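Local atomic coordinates of GDSL-like Lipase (Parabacteroides distasonis, PDB entry 3P94), a protein that probably acts as a serine hydrolase of the GDSL-like lipase family, perhaps cleaving acyl esters of lysophospholipids. Residues E61-F66 / A107-A112; C120-A125 / K145-Y150. All coordinates share one frame; numbering follows the deposited sequence.

Contact 1: residues E61-F66 / A107-A112; sequences EMLVRF and AELAKA
Leu63 and Phe66 both carry CG anti to the backbone N (chi1 -153° for Phe66), whereas Leu109 turns its CG anti to the carbonyl carbon (chi1 -76°), and these torsions send the three side chains into the space between helices 59-71 and 96-112. The two leucines cross at about a right angle and meet through one methyl each, Leu63 CD1 lying 3.7 Å from Leu109 CD1. Phe66 leaves its helix toward the partner and slides past Leu109 in the opposite direction, bringing CD2 to 4.2 Å from Leu109 CB. The far end of the ring reaches Ala110, whose CB is 4.1 Å from Phe66 CE2 and equally far from CZ. A small residue suits this place because its short side chain lets Phe66 CE2 come to 4.0 Å from Ala110 N. No hydrogen bond joins the segments, so dispersion and the exclusion of water from the buried ring hold them together. With the ring cut back to an alanine here, a gap would probably open against Leu109 and Ala110 that the leucine methyls alone could not fill. Met106 and Ile71 also touch the ring, extending the apolar layer along both helices, while Leu109 rests on Arg67 and Ile71. The axes of segments 61-66 and 107-112 run nearly parallel, 16° apart, and come no closer than 11.0 Å, a distance bridged by large side chains, the Phe66 ring and the leucines. Such side-by-side helices, connecting successive parallel strands and covering one face of the sheet, belong to the flavodoxin-like alpha/beta fold of SGNH hydrolases.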
loop_
_atom_site.group_PDB
_atom_site.type_symbol
_atom_site.label_atom_id
_atom_site.label_comp_id
_atom_site.label_asym_id
_atom_site.label_seq_id
_atom_site.Cartn_x
_atom_site.Cartn_y
_atom_site.Cartn_z
ATOM N N GLU A 61 9.174 5.516 5.451
ATOM C CA GLU A 61 10.150 5.085 4.431
ATOM C C GLU A 61 9.579 5.303 3.050
ATOM O O GLU A 61 10.284 5.718 2.134
ATOM C CB GLU A 61 10.561 3.612 4.588
ATOM C CG GLU A 61 11.330 3.319 5.869
ATOM C CD GLU A 61 10.485 2.734 6.988
ATOM O OE1 GLU A 61 9.248 2.935 6.987
ATOM O OE2 GLU A 61 11.065 2.036 7.848
HETATM N N MSE A 62 8.282 5.052 2.916
HETATM C CA MSE A 62 7.591 5.198 1.653
HETATM C C MSE A 62 7.580 6.642 1.166
HETATM O O MSE A 62 7.840 6.875 -0.024
HETATM C CB MSE A 62 6.178 4.642 1.784
HETATM C CG MSE A 62 6.153 3.145 1.758
HETATM SE SE MSE A 62 4.313 2.597 1.739
HETATM C CE MSE A 62 4.491 1.209 3.144
ATOM N N LEU A 63 7.324 7.612 2.064
ATOM C CA LEU A 63 7.338 9.037 1.698
ATOM C C LEU A 63 8.749 9.443 1.200
ATOM O O LEU A 63 8.865 10.185 0.222
ATOM C CB LEU A 63 6.898 9.920 2.891
ATOM C CG LEU A 63 6.977 11.450 2.700
ATOM C CD1 LEU A 63 6.134 11.922 1.497
ATOM C CD2 LEU A 63 6.544 12.184 3.954
ATOM N N VAL A 64 9.805 8.922 1.840
ATOM C CA VAL A 64 11.194 9.213 1.463
ATOM C C VAL A 64 11.566 8.480 0.132
ATOM O O VAL A 64 12.196 9.075 -0.739
ATOM C CB VAL A 64 12.164 8.879 2.626
ATOM C CG1 VAL A 64 13.627 8.882 2.171
ATOM C CG2 VAL A 64 11.966 9.866 3.774
ATOM N N ARG A 65 11.135 7.229 -0.031
ATOM C CA ARG A 65 11.380 6.397 -1.222
ATOM C C ARG A 65 10.520 6.825 -2.441
ATOM O O ARG A 65 10.839 6.467 -3.579
ATOM C CB ARG A 65 11.051 4.938 -0.844
ATOM C CG ARG A 65 11.434 3.918 -1.873
ATOM C CD ARG A 65 11.462 2.531 -1.308
ATOM N NE ARG A 65 10.185 2.045 -0.755
ATOM C CZ ARG A 65 9.243 1.411 -1.450
ATOM N NH1 ARG A 65 9.343 1.296 -2.767
ATOM N NH2 ARG A 65 8.188 0.902 -0.834
ATOM N N PHE A 66 9.420 7.569 -2.189
ATOM C CA PHE A 66 8.420 8.005 -3.166
ATOM C C PHE A 66 9.002 8.650 -4.419
ATOM O O PHE A 66 8.517 8.377 -5.514
ATOM C CB PHE A 66 7.417 8.980 -2.516
ATOM C CG PHE A 66 6.054 8.991 -3.165
ATOM C CD1 PHE A 66 5.149 7.954 -2.940
ATOM C CD2 PHE A 66 5.664 10.046 -3.977
ATOM C CE1 PHE A 66 3.888 7.960 -3.540
ATOM C CE2 PHE A 66 4.398 10.053 -4.573
ATOM C CZ PHE A 66 3.520 9.012 -4.346
ATOM N N ALA A 107 0.261 11.897 -1.468
ATOM C CA ALA A 107 -0.802 12.323 -2.388
ATOM C C ALA A 107 -0.475 13.682 -2.999
ATOM O O ALA A 107 -0.626 13.856 -4.208
ATOM C CB ALA A 107 -2.153 12.373 -1.664
ATOM N N GLU A 108 0.010 14.627 -2.179
ATOM C CA GLU A 108 0.345 15.978 -2.638
ATOM C C GLU A 108 1.571 15.970 -3.565
ATOM O O GLU A 108 1.584 16.720 -4.545
ATOM C CB GLU A 108 0.547 16.922 -1.450
ATOM C CG GLU A 108 -0.762 17.247 -0.737
ATOM C CD GLU A 108 -0.722 18.309 0.348
ATOM O OE1 GLU A 108 0.385 18.728 0.755
ATOM O OE2 GLU A 108 -1.814 18.733 0.782
ATOM N N LEU A 109 2.572 15.114 -3.288
ATOM C CA LEU A 109 3.754 14.985 -4.154
ATOM C C LEU A 109 3.363 14.393 -5.506
ATOM O O LEU A 109 3.856 14.853 -6.538
ATOM C CB LEU A 109 4.856 14.117 -3.498
ATOM C CG LEU A 109 5.669 14.768 -2.385
ATOM C CD1 LEU A 109 6.582 13.744 -1.738
ATOM C CD2 LEU A 109 6.497 15.965 -2.894
ATOM N N ALA A 110 2.462 13.388 -5.501
ATOM C CA ALA A 110 1.970 12.764 -6.725
ATOM C C ALA A 110 1.184 13.774 -7.565
ATOM O O ALA A 110 1.425 13.856 -8.772
ATOM C CB ALA A 110 1.094 11.562 -6.391
ATOM N N LYS A 111 0.274 14.557 -6.939
ATOM C CA LYS A 111 -0.524 15.534 -7.676
ATOM C C LYS A 111 0.373 16.635 -8.300
ATOM O O LYS A 111 0.143 17.037 -9.448
ATOM C CB LYS A 111 -1.613 16.141 -6.782
ATOM C CG LYS A 111 -2.591 17.039 -7.547
ATOM C CD LYS A 111 -3.590 17.718 -6.612
ATOM C CE LYS A 111 -4.263 18.916 -7.244
ATOM N NZ LYS A 111 -5.087 18.544 -8.427
ATOM N N ALA A 112 1.400 17.100 -7.566
ATOM C CA ALA A 112 2.336 18.123 -8.050
ATOM C C ALA A 112 3.147 17.623 -9.267
ATOM O O ALA A 112 3.626 18.426 -10.063
ATOM C CB ALA A 112 3.277 18.522 -6.927
#

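Contact 2: residues C120-A125 / K145-Y150; sequences CSVLPA and KWIKEY
Ile147 and Val122 point their branches across each other at about a right angle, and a single methyl from each makes the touch: Val122 CG2 sits 4.2 Å from Ile147 CD1. The isoleucine reaches this far because its CG1 is anti to the carbonyl carbon (chi1 -64°) and its CD1 continues in an extended line (chi2 167°), so the longer branch leaves the helix as a straight arm. On the other side Val122 uses the branch that stands beside its own backbone N, while CG1 lies anti to that nitrogen. The end of the same arm also lies near the backbone, with Ile147 CD1 4.4 Å from Cys120 O, a loose van der Waals approach. The CB of Cys120 points away from the helix, and its side chain touches Val159 and Tyr161, so it is the main chain of this residue that borders the helix. These residues belong to a beta-alpha-beta crossover of the flavodoxin-like fold, in which strand 116-120 runs into a loop, helix 137-153 packs against the sheet, and the parallel strand 157-159 follows. Beta-branched aliphatic residues suit the interface, being compact and stiff enough to fill a buried seam that contains no hydrogen bond between the two segments. Ile147 meets Tyr158 and Leu103 as well, placing it between the next strand and the neighbouring helix 96-112. Polar groups of the loop are satisfied by other partners: Val122 N donates to Asn144 OD1, one turn before Ile147 on the same helix, and Ser121 OG accepts from His162 N.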
loop_
_atom_site.group_PDB
_atom_site.type_symbol
_atom_site.label_atom_id
_atom_site.label_comp_id
_atom_site.label_asym_id
_atom_site.label_seq_id
_atom_site.Cartn_x
_atom_site.Cartn_y
_atom_site.Cartn_z
ATOM N N CYS A 120 -5.788 2.810 -1.201
ATOM C CA CYS A 120 -6.366 1.534 -0.792
ATOM C C CYS A 120 -6.620 1.528 0.692
ATOM O O CYS A 120 -5.771 1.965 1.468
ATOM C CB CYS A 120 -5.456 0.370 -1.174
ATOM S SG CYS A 120 -5.115 0.242 -2.945
ATOM N N SER A 121 -7.748 0.928 1.090
ATOM C CA SER A 121 -8.080 0.699 2.490
ATOM C C SER A 121 -7.028 -0.201 3.083
ATOM O O SER A 121 -6.676 -1.203 2.452
ATOM C CB SER A 121 -9.433 -0.004 2.590
ATOM O OG SER A 121 -9.343 -1.317 2.056
ATOM N N VAL A 122 -6.538 0.121 4.285
ATOM C CA VAL A 122 -5.612 -0.759 4.996
ATOM C C VAL A 122 -6.403 -2.053 5.241
ATOM O O VAL A 122 -7.600 -1.989 5.559
ATOM C CB VAL A 122 -5.064 -0.102 6.298
ATOM C CG1 VAL A 122 -4.178 -1.068 7.082
ATOM C CG2 VAL A 122 -4.296 1.182 5.981
ATOM N N LEU A 123 -5.771 -3.215 5.002
ATOM C CA LEU A 123 -6.445 -4.500 5.163
ATOM C C LEU A 123 -6.845 -4.752 6.633
ATOM O O LEU A 123 -6.184 -4.248 7.554
ATOM C CB LEU A 123 -5.560 -5.642 4.652
ATOM C CG LEU A 123 -5.825 -6.157 3.231
ATOM C CD1 LEU A 123 -5.733 -5.049 2.193
ATOM C CD2 LEU A 123 -4.866 -7.272 2.866
ATOM N N PRO A 124 -7.923 -5.541 6.865
ATOM C CA PRO A 124 -8.278 -5.897 8.249
ATOM C C PRO A 124 -7.132 -6.663 8.920
ATOM O O PRO A 124 -6.396 -7.389 8.252
ATOM C CB PRO A 124 -9.508 -6.797 8.085
ATOM C CG PRO A 124 -9.980 -6.597 6.706
ATOM C CD PRO A 124 -8.799 -6.228 5.892
ATOM N N ALA A 125 -6.936 -6.431 10.216
ATOM C CA ALA A 125 -5.938 -7.115 11.034
ATOM C C ALA A 125 -6.418 -7.110 12.464
ATOM O O ALA A 125 -6.685 -6.046 13.018
ATOM C CB ALA A 125 -4.571 -6.460 10.918
ATOM N N LYS A 145 -11.061 5.524 7.719
ATOM C CA LYS A 145 -12.084 6.564 7.740
ATOM C C LYS A 145 -11.479 7.872 7.240
ATOM O O LYS A 145 -12.090 8.552 6.414
ATOM C CB LYS A 145 -12.660 6.722 9.160
ATOM C CG LYS A 145 -14.004 7.398 9.194
ATOM C CD LYS A 145 -14.405 7.768 10.612
ATOM C CE LYS A 145 -15.629 8.661 10.607
ATOM N NZ LYS A 145 -15.872 9.266 11.942
ATOM N N TRP A 146 -10.262 8.196 7.722
ATOM C CA TRP A 146 -9.518 9.400 7.333
ATOM C C TRP A 146 -9.091 9.343 5.869
ATOM O O TRP A 146 -9.255 10.342 5.157
ATOM C CB TRP A 146 -8.294 9.598 8.229
ATOM C CG TRP A 146 -8.624 9.962 9.646
ATOM C CD1 TRP A 146 -9.751 10.591 10.101
ATOM C CD2 TRP A 146 -7.799 9.737 10.794
ATOM N NE1 TRP A 146 -9.672 10.783 11.455
ATOM C CE2 TRP A 146 -8.484 10.258 11.910
ATOM C CE3 TRP A 146 -6.541 9.146 10.984
ATOM C CZ2 TRP A 146 -7.950 10.210 13.201
ATOM C CZ3 TRP A 146 -6.012 9.104 12.262
ATOM C CH2 TRP A 146 -6.702 9.653 13.347
ATOM N N ILE A 147 -8.553 8.184 5.424
ATOM C CA ILE A 147 -8.122 7.981 4.033
ATOM C C ILE A 147 -9.314 8.177 3.090
ATOM O O ILE A 147 -9.197 8.925 2.117
ATOM C CB ILE A 147 -7.468 6.590 3.820
ATOM C CG1 ILE A 147 -6.165 6.435 4.640
ATOM C CG2 ILE A 147 -7.199 6.329 2.311
ATOM C CD1 ILE A 147 -5.644 4.932 4.710
ATOM N N LYS A 148 -10.448 7.500 3.380
ATOM C CA LYS A 148 -11.660 7.583 2.554
ATOM C C LYS A 148 -12.204 9.017 2.470
ATOM O O LYS A 148 -12.560 9.463 1.378
ATOM C CB LYS A 148 -12.751 6.635 3.068
ATOM C CG LYS A 148 -13.878 6.456 2.041
ATOM C CD LYS A 148 -15.042 5.633 2.583
ATOM C CE LYS A 148 -16.040 5.314 1.491
ATOM N NZ LYS A 148 -16.625 6.546 0.874
ATOM N N GLU A 149 -12.277 9.725 3.612
ATOM C CA GLU A 149 -12.765 11.105 3.671
ATOM C C GLU A 149 -11.847 12.039 2.862
ATOM O O GLU A 149 -12.352 12.883 2.116
ATOM C CB GLU A 149 -12.882 11.564 5.125
ATOM C CG GLU A 149 -14.238 11.246 5.740
ATOM C CD GLU A 149 -14.298 11.091 7.249
ATOM O OE1 GLU A 149 -13.424 11.648 7.953
ATOM O OE2 GLU A 149 -15.237 10.416 7.729
ATOM N N TYR A 150 -10.516 11.856 2.965
ATOM C CA TYR A 150 -9.532 12.617 2.187
ATOM C C TYR A 150 -9.698 12.339 0.675
ATOM O O TYR A 150 -9.713 13.282 -0.119
ATOM C CB TYR A 150 -8.088 12.304 2.635
ATOM C CG TYR A 150 -7.044 13.078 1.855
ATOM C CD1 TYR A 150 -6.743 14.399 2.175
ATOM C CD2 TYR A 150 -6.391 12.508 0.766
ATOM C CE1 TYR A 150 -5.809 15.126 1.440
ATOM C CE2 TYR A 150 -5.469 13.234 0.010
ATOM C CZ TYR A 150 -5.173 14.539 0.355
ATOM O OH TYR A 150 -4.270 15.247 -0.411
#

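Helix 96-112 is what relates the two contacts: it packs on helix 59-71 in contact 1, and on its other flank it meets helix 137-153 of contact 2, so all three line one side of the parallel sheet. The centres of the two contacts are about 18 Å apart, yet the segments touch through Tyr150, whose OH lies 3.8 Å from Ala107 CB and 4.1 Å from Glu108 CG. Contact 2 includes the loop leaving the C-terminal end of strand 116-120, where Leu123 touches Pro183, the neighbour of His182, which with Ser31 and Asp179 probably forms the catalytic triad. Neither contact contains any of these three residues.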